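Local coordinates for yfhH hypothetical protein (Bacillus subtilis, PDB 1SF9) that is of unknown function but has been proposed to act as a transcriptional regulator and forms a homodimer, at residues 106-109 and 115-118. Residues are numbered along the deposited sequence; the frame is centred on the assembly and turned at random. Where two conformers were deposited one is given.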
loop_
_atom_site.group_PDB
_atom_site.type_symbol
_atom_site.label_atom_id
_atom_site.label_comp_id
_atom_site.label_asym_id
_atom_site.label_seq_id
_atom_site.Cartn_x
_atom_site.Cartn_y
_atom_site.Cartn_z
ATOM N N TRP A 106 -1.847 3.185 -11.050
ATOM C CA TRP A 106 -1.077 4.311 -11.565
ATOM C C TRP A 106 -2.109 5.335 -12.015
ATOM O O TRP A 106 -3.091 4.986 -12.684
ATOM C CB TRP A 106 -0.212 3.875 -12.740
ATOM C CG TRP A 106 0.968 3.091 -12.282
ATOM C CD1 TRP A 106 1.012 1.759 -12.012
ATOM C CD2 TRP A 106 2.266 3.611 -11.963
ATOM N NE1 TRP A 106 2.268 1.406 -11.539
ATOM C CE2 TRP A 106 3.050 2.528 -11.502
ATOM C CE3 TRP A 106 2.835 4.885 -12.021
ATOM C CZ2 TRP A 106 4.387 2.680 -11.104
ATOM C CZ3 TRP A 106 4.175 5.039 -11.625
ATOM C CH2 TRP A 106 4.928 3.942 -11.174
ATOM N N GLY A 107 -1.897 6.591 -11.641
ATOM C CA GLY A 107 -2.872 7.607 -12.007
ATOM C C GLY A 107 -2.394 8.950 -11.508
ATOM O O GLY A 107 -1.197 9.192 -11.452
ATOM N N TYR A 108 -3.319 9.833 -11.167
ATOM C CA TYR A 108 -2.925 11.142 -10.668
ATOM C C TYR A 108 -3.954 11.710 -9.693
ATOM O O TYR A 108 -5.148 11.380 -9.713
ATOM C CB TYR A 108 -2.765 12.153 -11.827
ATOM C CG TYR A 108 -4.003 12.281 -12.674
ATOM C CD1 TYR A 108 -4.240 11.385 -13.726
ATOM C CD2 TYR A 108 -4.971 13.255 -12.382
ATOM C CE1 TYR A 108 -5.432 11.448 -14.482
ATOM C CE2 TYR A 108 -6.157 13.328 -13.128
ATOM C CZ TYR A 108 -6.377 12.429 -14.173
ATOM O OH TYR A 108 -7.527 12.530 -14.935
ATOM N N ARG A 109 -3.472 12.570 -8.816
ATOM C CA ARG A 109 -4.365 13.239 -7.881
ATOM C C ARG A 109 -4.987 14.433 -8.616
ATOM O O ARG A 109 -4.325 15.073 -9.426
ATOM C CB ARG A 109 -3.567 13.741 -6.698
ATOM C CG ARG A 109 -3.025 12.601 -5.842
ATOM C CD ARG A 109 -2.153 13.168 -4.712
ATOM N NE ARG A 109 -1.407 12.053 -4.111
ATOM C CZ ARG A 109 -1.612 11.555 -2.901
ATOM N NH1 ARG A 109 -0.880 10.528 -2.504
ATOM N NH2 ARG A 109 -2.518 12.070 -2.075
ATOM N N GLN A 115 1.116 15.105 -12.589
ATOM C CA GLN A 115 2.048 14.112 -12.027
ATOM C C GLN A 115 1.479 12.702 -11.972
ATOM O O GLN A 115 0.632 12.413 -11.120
ATOM C CB GLN A 115 2.436 14.539 -10.594
ATOM C CG GLN A 115 2.842 16.013 -10.462
ATOM C CD GLN A 115 3.349 16.390 -9.080
ATOM O OE1 GLN A 115 3.168 15.657 -8.117
ATOM N NE2 GLN A 115 3.963 17.556 -8.982
ATOM N N GLU A 116 1.943 11.831 -12.853
ATOM C CA GLU A 116 1.443 10.479 -12.817
ATOM C C GLU A 116 2.172 9.852 -11.636
ATOM O O GLU A 116 3.322 10.199 -11.337
ATOM C CB GLU A 116 1.760 9.764 -14.142
ATOM C CG GLU A 116 1.258 8.318 -14.260
ATOM C CD GLU A 116 -0.257 8.170 -14.429
ATOM O OE1 GLU A 116 -0.974 9.172 -14.634
ATOM O OE2 GLU A 116 -0.729 7.016 -14.370
ATOM N N GLU A 117 1.479 8.992 -10.907
ATOM C CA GLU A 117 2.095 8.332 -9.782
ATOM C C GLU A 117 1.410 7.057 -9.383
ATOM O O GLU A 117 0.315 6.758 -9.861
ATOM C CB GLU A 117 2.092 9.272 -8.622
ATOM C CG GLU A 117 0.739 9.838 -8.371
ATOM C CD GLU A 117 0.572 10.125 -6.932
ATOM O OE1 GLU A 117 0.143 11.242 -6.568
ATOM O OE2 GLU A 117 0.888 9.202 -6.178
ATOM N N ALA A 118 2.035 6.312 -8.478
ATOM C CA ALA A 118 1.436 5.034 -8.110
ATOM C C ALA A 118 1.046 4.919 -6.660
ATOM O O ALA A 118 1.836 5.290 -5.797
ATOM C CB ALA A 118 2.407 3.926 -8.430
HETATM O O HOH W 1 -0.599 13.075 -8.639
#
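Gly107 and Glu117 face each other as an antiparallel hydrogen-bonded pair, Gly107 N reaching Glu117 O at 2.8 Å and Glu117 N returning to Gly107 O at 2.7 Å, while the N-to-C directions of the short segments lie 125° apart, a strong local twist. Glycine suits the nearly fully extended backbone at 107, which other residue types disfavour. Next along, Trp106 and Ala118 form a non-hydrogen-bonded pair with side chains on one face of the sheet. The methyl of Ala118 sits over the centre of the six-membered indole ring, 3.4 Å from its centroid, a CH-pi contact for which a small methyl suits the close strands. Replacing Trp106 with an alanine would probably leave this methyl without its aromatic cover and Tyr99 of strand 94-101 without its ring partner. The strands form a beta-hairpin in an antiparallel meander, 104-109 lying between 94-101 and 115-120, the latter at the sheet's edge within this chain. Arg109 suits a place beside an acid: its NE makes a salt bridge through a somewhat bent hydrogen bond to the syn side of Glu117 OE1 at 3.0 Å, nearly in the guanidinium plane but tilted from that of the carboxylate, and its NH2 forms a salt bridge with Asp93. Glu117 CG lies between backbone N and carbonyl carbon (chi1 51°), from where the extended chain carries the carboxylate to Arg109. A water accepts from Arg109 N, 2.9 Å away, and lies within hydrogen-bonding distance of Gln115 O and Glu117 OE1, bridging the strands. In one of two modelled conformers, hence provisionally, Glu116 bends at chi2 (72°), bringing its carboxylate back beside the Gly107 backbone, and OE1 hydrogen-bonds with Ser98 OG.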